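Local coordinates for protein tryptophan synthase alpha chain (Chlamydia trachomatis, PDB 6V82) that probably catalyses the aldol cleavage of indoleglycerol phosphate to indole and glyceraldehyde 3-phosphate, in the last step of tryptophan biosynthesis, at residues G82-A85 against F86-V90; F230-Q233 against T234-D237. All blocks are in the same frame, centred on the assembly; numbering follows the deposited sequence.

Contact 1: residues G82-A85 against F86-V90; sequences GIRA and FNQEV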
ATOM      1  N   GLY A  82     -20.451  46.782 -28.475  1.00 32.35           N
ATOM      2  CA  GLY A  82     -20.649  47.848 -27.506  1.00 27.20           C
ATOM      3  C   GLY A  82     -19.477  48.810 -27.442  1.00 33.62           C
ATOM      4  O   GLY A  82     -19.664  50.016 -27.255  1.00 35.22           O
ATOM      5  N   ILE A  83     -18.253  48.290 -27.596  1.00 32.84           N
ATOM      6  CA  ILE A  83     -17.070  49.149 -27.666  1.00 31.22           C
ATOM      7  C   ILE A  83     -17.098  49.997 -28.931  1.00 31.07           C
ATOM      8  O   ILE A  83     -16.805  51.200 -28.896  1.00 34.11           O
ATOM      9  CB  ILE A  83     -15.786  48.299 -27.595  1.00 30.96           C
ATOM     10  CG1 ILE A  83     -15.665  47.626 -26.229  1.00 27.42           C
ATOM     11  CG2 ILE A  83     -14.565  49.145 -27.911  1.00 21.20           C
ATOM     12  CD1 ILE A  83     -14.624  46.538 -26.200  1.00 28.15           C
ATOM     13  N   ARG A  84     -17.446  49.387 -30.071  1.00 30.94           N
ATOM     14  CA  ARG A  84     -17.455  50.131 -31.331  1.00 33.71           C
ATOM     15  C   ARG A  84     -18.581  51.147 -31.402  1.00 32.63           C
ATOM     16  O   ARG A  84     -18.481  52.100 -32.174  1.00 38.99           O
ATOM     17  CB  ARG A  84     -17.542  49.181 -32.526  1.00 29.59           C
ATOM     18  CG  ARG A  84     -16.201  48.577 -32.918  1.00 29.78           C
ATOM     19  CD  ARG A  84     -15.347  49.570 -33.681  1.00 42.10           C
ATOM     20  NE  ARG A  84     -14.030  49.005 -33.979  1.00 49.34           N
ATOM     21  CZ  ARG A  84     -12.909  49.277 -33.307  1.00 36.41           C
ATOM     22  NH1 ARG A  84     -12.909  50.136 -32.290  1.00 25.48           N
ATOM     23  NH2 ARG A  84     -11.777  48.695 -33.673  1.00 28.98           N
ATOM     24  N   ALA A  85     -19.644  50.973 -30.615  1.00 30.23           N
ATOM     25  CA  ALA A  85     -20.658  52.012 -30.492  1.00 31.59           C
ATOM     26  C   ALA A  85     -20.158  53.219 -29.709  1.00 32.04           C
ATOM     27  O   ALA A  85     -20.823  54.260 -29.704  1.00 33.04           O
ATOM     28  CB  ALA A  85     -21.910  51.447 -29.831  1.00 30.89           C
ATOM     29  N   PHE A  86     -19.010  53.094 -29.046  1.00 29.43           N
ATOM     30  CA  PHE A  86     -18.368  54.199 -28.356  1.00 35.60           C
ATOM     31  C   PHE A  86     -17.242  54.812 -29.182  1.00 37.56           C
ATOM     32  O   PHE A  86     -17.143  56.037 -29.295  1.00 32.02           O
ATOM     33  CB  PHE A  86     -17.829  53.722 -26.999  1.00 36.17           C
ATOM     34  CG  PHE A  86     -17.060  54.769 -26.260  1.00 29.52           C
ATOM     35  CD1 PHE A  86     -17.706  55.890 -25.753  1.00 31.78           C
ATOM     36  CD2 PHE A  86     -15.693  54.645 -26.085  1.00 31.21           C
ATOM     37  CE1 PHE A  86     -16.999  56.876 -25.072  1.00 32.98           C
ATOM     38  CE2 PHE A  86     -14.973  55.620 -25.393  1.00 30.43           C
ATOM     39  CZ  PHE A  86     -15.626  56.740 -24.888  1.00 35.21           C
ATOM     40  N   ASN A  87     -16.396  53.975 -29.777  1.00 35.20           N
ATOM     41  CA  ASN A  87     -15.192  54.448 -30.444  1.00 36.11           C
ATOM     42  C   ASN A  87     -14.874  53.492 -31.585  1.00 35.09           C
ATOM     43  O   ASN A  87     -14.737  52.283 -31.365  1.00 31.81           O
ATOM     44  CB  ASN A  87     -14.020  54.530 -29.447  1.00 39.25           C
ATOM     45  CG  ASN A  87     -12.771  55.181 -30.042  1.00 40.77           C
ATOM     46  OD1 ASN A  87     -12.250  54.733 -31.062  1.00 37.42           O
ATOM     47  ND2 ASN A  87     -12.284  56.238 -29.393  1.00 30.64           N
ATOM     48  N   GLN A  88     -14.751  54.039 -32.794  1.00 32.80           N
ATOM     49  CA  GLN A  88     -14.482  53.245 -33.987  1.00 38.71           C
ATOM     50  C   GLN A  88     -13.092  53.506 -34.574  1.00 42.93           C
ATOM     51  O   GLN A  88     -12.831  53.152 -35.727  1.00 46.75           O
ATOM     52  CB  GLN A  88     -15.583  53.499 -35.020  1.00 37.48           C
ATOM     53  CG  GLN A  88     -16.900  52.810 -34.642  1.00 36.10           C
ATOM     54  CD  GLN A  88     -18.112  53.345 -35.403  1.00 46.13           C
ATOM     55  OE1 GLN A  88     -18.082  53.481 -36.627  1.00 48.31           O
ATOM     56  NE2 GLN A  88     -19.190  53.644 -34.672  1.00 45.43           N
ATOM     57  N   GLU A  89     -12.188  54.096 -33.794  1.00 40.03           N
ATOM     58  CA  GLU A  89     -10.807  54.368 -34.192  1.00 40.63           C
ATOM     59  C   GLU A  89      -9.799  53.459 -33.503  1.00 37.51           C
ATOM     60  O   GLU A  89      -8.880  52.960 -34.150  1.00 41.11           O
ATOM     61  CB  GLU A  89     -10.458  55.827 -33.877  1.00 45.20           C
ATOM     62  CG  GLU A  89      -9.672  56.580 -34.942  1.00 63.01           C
ATOM     63  CD  GLU A  89      -9.654  58.103 -34.680  1.00 76.12           C
ATOM     64  OE1 GLU A  89     -10.134  58.887 -35.547  1.00 76.93           O
ATOM     65  OE2 GLU A  89      -9.172  58.509 -33.591  1.00 75.98           O
ATOM     66  N   VAL A  90      -9.954  53.246 -32.199  1.00 30.15           N
ATOM     67  CA  VAL A  90      -9.059  52.441 -31.373  1.00 30.43           C
ATOM     68  C   VAL A  90      -8.988  51.007 -31.882  1.00 33.20           C
ATOM     69  O   VAL A  90     -10.017  50.321 -31.956  1.00 32.11           O
ATOM     70  CB  VAL A  90      -9.511  52.464 -29.907  1.00 33.05           C
ATOM     71  CG1 VAL A  90      -8.708  51.483 -29.104  1.00 30.29           C
ATOM     72  CG2 VAL A  90      -9.351  53.871 -29.336  1.00 37.46           C
TER
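Arg84 of helix 73-84 reaches along the chain to hold the carbonyls of Asn87 and Val90 in the loop that leads into strand 92-96. This is a helix-to-strand connection of the TIM barrel. The tight part is the guanidinium. NH1 and NH2 both grip Val90 O, each at 2.9 Å, and NH1 also meets Asn87 O at 3.0 Å; both oxygens lie at the edge of the group, in its plane. A bend at chi2 (-77°) brings the arginine round to the loop, while Gln88 C lies over one face of the guanidinium. The positive charge probably gains stability from these carbonyls, and NH2 adds a weak bond to Gly116 O, just before strand 119-122. Ile83 faces inward against Ala32 and Leu92. Its carbonyl takes two backbone N-H groups: that of Asn87 at 2.9 Å, nearly in line with C=O, and that of Phe86, which stands above the carbonyl plane.

The outer side is looser. Phe86 turns its ring away from residues 82-85, CG lying opposite the backbone N (chi1 176°), and sets it on Lys33 and Ile36 of helix 25-37. Exposed Gln88 runs back toward Arg84, its CG 3.7 Å from Arg84 CD, and NE2 gives a bent hydrogen bond to Arg84 O (3.0 Å, 140° at the hydrogen), tilted from both the carbonyl and the amide planes. An Asx turn shapes the backbone of the loop: Asn87 OD1 accepts Glu89 N at 2.8 Å and Val90 N at 3.0 Å, the two donors approaching from opposite faces of the amide.

Contact 2: residues F230-Q233 against T234-D237; sequences FVHQ and TTMD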
ATOM      1  N   PHE A 230      -4.700  46.609 -15.050  1.00 43.42           N
ATOM      2  CA  PHE A 230      -6.113  46.949 -15.211  1.00 38.05           C
ATOM      3  C   PHE A 230      -7.012  45.859 -14.637  1.00 38.26           C
ATOM      4  O   PHE A 230      -7.947  46.146 -13.879  1.00 40.90           O
ATOM      5  CB  PHE A 230      -6.431  47.187 -16.689  1.00 38.33           C
ATOM      6  CG  PHE A 230      -5.737  48.392 -17.277  1.00 40.11           C
ATOM      7  CD1 PHE A 230      -5.680  49.588 -16.578  1.00 41.14           C
ATOM      8  CD2 PHE A 230      -5.136  48.324 -18.527  1.00 34.68           C
ATOM      9  CE1 PHE A 230      -5.040  50.698 -17.120  1.00 41.23           C
ATOM     10  CE2 PHE A 230      -4.496  49.429 -19.072  1.00 34.58           C
ATOM     11  CZ  PHE A 230      -4.445  50.617 -18.365  1.00 38.33           C
ATOM     12  N   VAL A 231      -6.747  44.599 -14.994  1.00 36.95           N
ATOM     13  CA  VAL A 231      -7.532  43.487 -14.460  1.00 45.34           C
ATOM     14  C   VAL A 231      -7.466  43.482 -12.938  1.00 46.80           C
ATOM     15  O   VAL A 231      -8.489  43.378 -12.246  1.00 45.56           O
ATOM     16  CB  VAL A 231      -7.043  42.151 -15.052  1.00 44.54           C
ATOM     17  CG1 VAL A 231      -7.595  40.964 -14.260  1.00 42.41           C
ATOM     18  CG2 VAL A 231      -7.435  42.049 -16.514  1.00 40.69           C
ATOM     19  N   HIS A 232      -6.260  43.611 -12.396  1.00 48.08           N
ATOM     20  CA  HIS A 232      -6.100  43.602 -10.948  1.00 50.89           C
ATOM     21  C   HIS A 232      -6.882  44.740 -10.302  1.00 50.04           C
ATOM     22  O   HIS A 232      -7.469  44.570  -9.227  1.00 51.33           O
ATOM     23  CB  HIS A 232      -4.619  43.690 -10.598  1.00 44.03           C
ATOM     24  CG  HIS A 232      -4.355  43.819  -9.137  1.00 50.32           C
ATOM     25  ND1 HIS A 232      -4.209  42.727  -8.310  1.00 52.50           N
ATOM     26  CD2 HIS A 232      -4.215  44.911  -8.350  1.00 51.84           C
ATOM     27  CE1 HIS A 232      -3.986  43.140  -7.075  1.00 53.79           C
ATOM     28  NE2 HIS A 232      -3.986  44.461  -7.072  1.00 55.15           N
ATOM     29  N   GLN A 233      -6.917  45.902 -10.955  1.00 49.86           N
ATOM     30  CA  GLN A 233      -7.640  47.039 -10.400  1.00 48.16           C
ATOM     31  C   GLN A 233      -9.143  46.773 -10.331  1.00 47.79           C
ATOM     32  O   GLN A 233      -9.801  47.215  -9.381  1.00 50.38           O
ATOM     33  CB  GLN A 233      -7.333  48.302 -11.215  1.00 42.03           C
ATOM     34  CG  GLN A 233      -8.112  49.545 -10.800  1.00 45.62           C
ATOM     35  CD  GLN A 233      -8.015  49.847  -9.304  1.00 54.70           C
ATOM     36  OE1 GLN A 233      -7.018  49.534  -8.652  1.00 55.72           O
ATOM     37  NE2 GLN A 233      -9.062  50.457  -8.756  1.00 58.23           N
ATOM     38  N   THR A 234      -9.705  46.034 -11.295  1.00 42.84           N
ATOM     39  CA  THR A 234     -11.131  45.745 -11.208  1.00 44.85           C
ATOM     40  C   THR A 234     -11.448  44.891  -9.988  1.00 51.73           C
ATOM     41  O   THR A 234     -12.592  44.888  -9.526  1.00 58.20           O
ATOM     42  CB  THR A 234     -11.653  45.067 -12.491  1.00 46.12           C
ATOM     43  OG1 THR A 234     -11.162  43.727 -12.590  1.00 45.71           O
ATOM     44  CG2 THR A 234     -11.247  45.854 -13.747  1.00 33.72           C
ATOM     45  N   THR A 235     -10.462  44.195  -9.431  1.00 53.32           N
ATOM     46  CA  THR A 235     -10.678  43.434  -8.207  1.00 59.76           C
ATOM     47  C   THR A 235     -10.480  44.261  -6.941  1.00 67.05           C
ATOM     48  O   THR A 235     -10.965  43.857  -5.876  1.00 68.65           O
ATOM     49  CB  THR A 235      -9.740  42.221  -8.153  1.00 55.74           C
ATOM     50  OG1 THR A 235      -8.403  42.658  -7.869  1.00 52.39           O
ATOM     51  CG2 THR A 235      -9.766  41.459  -9.481  1.00 52.26           C
ATOM     52  N   MET A 236      -9.769  45.390  -7.019  1.00 67.82           N
ATOM     53  CA  MET A 236      -9.619  46.271  -5.862  1.00 66.82           C
ATOM     54  C   MET A 236     -10.853  47.149  -5.686  1.00 63.54           C
ATOM     55  O   MET A 236     -11.494  47.153  -4.628  1.00 60.95           O
ATOM     56  CB  MET A 236      -8.368  47.143  -6.023  1.00 68.00           C
ATOM     57  CG  MET A 236      -7.054  46.397  -5.961  1.00 76.04           C
ATOM     58  SD  MET A 236      -6.662  45.837  -4.295  1.00 91.83           S
ATOM     59  CE  MET A 236      -6.414  47.394  -3.430  1.00 94.85           C
ATOM     60  N   ASP A 237     -11.183  47.909  -6.723  1.00 61.22           N
ATOM     61  CA  ASP A 237     -12.352  48.781  -6.742  1.00 65.23           C
ATOM     62  C   ASP A 237     -12.803  48.791  -8.191  1.00 63.64           C
ATOM     63  O   ASP A 237     -12.094  49.326  -9.049  1.00 62.32           O
ATOM     64  CB  ASP A 237     -12.010  50.187  -6.244  1.00 67.57           C
ATOM     65  CG  ASP A 237     -13.190  51.144  -6.308  1.00 71.61           C
ATOM     66  OD1 ASP A 237     -14.298  50.730  -6.718  1.00 72.73           O
ATOM     67  OD2 ASP A 237     -13.004  52.326  -5.939  1.00 74.92           O
TER
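Thr234 and Thr235 turn their hydroxyls back onto carbonyls one turn earlier, a local contact along helix 229-236, the short helix between strand 223-226 and helix 241-250. Thr234 OG1 donates to Val231 O at 2.7 Å, in the carbonyl plane and on a lone pair. Its chi1 of 71° places OG1 between the backbone N and the carbonyl carbon, within reach of that oxygen, and leaves CG2 3.3 Å from Phe230 O. Thr235 repeats the geometry on His232 O, although the modelled 2.5 Å from its OG1 is so short that the exact length is doubtful. The same OG1 sits over one face of the His232 ring, offset toward the rim.

In the TIM barrel this helix follows the eighth strand; in related alpha subunits its amino end faces the substrate phosphate. Phe230 and Val231 are the buried side, the first packed against Leu35 and Leu246, the second against Ile59 of helix 57-68. The far end is more exposed. There Met236 crosses obliquely near His232: Met236 CG is 3.8 Å from His232 NE2, and Met236 SD makes an oblique sulfur-aromatic contact, 4.9 Å from the centroid of the His232 ring and 50° off its normal, while His232 ND1 is tied to Glu58. Gln233, bent at chi2 (52°), swings its amide alongside Asp237, bringing NE2 3.9 Å from Asp237 CB, and the same nitrogen bonds Thr242 OG1. Gln233 O receives Asp237 N nearly end-on at 3.1 Å, and Met236 N comes to it from above the carbonyl plane.

Contacts 1 and 2, both partly buried, do not touch: their centres are about 22 Å apart, their nearest atoms about 11 Å. Contact 1 joins helix 73-84 to the loop before strand 92-96; contact 2 stays within helix 229-236. Both rest on helix 25-37, through Ile83 and Phe86 and through Phe230 and Thr234. Buried residues are Ile83 and Arg84 in contact 1, Phe230 and Val231 in contact 2; Ala85, Gln88 and Glu89, and Thr235, Met236 and Asp237, are exposed. In contact 1 a buried arginine charge is met by backbone carbonyls, and an asparagine orders the loop. Contact 2 lacks such a central charge: hydroxyls return to helix carbonyls, and some polar side chains find partners beyond its segments.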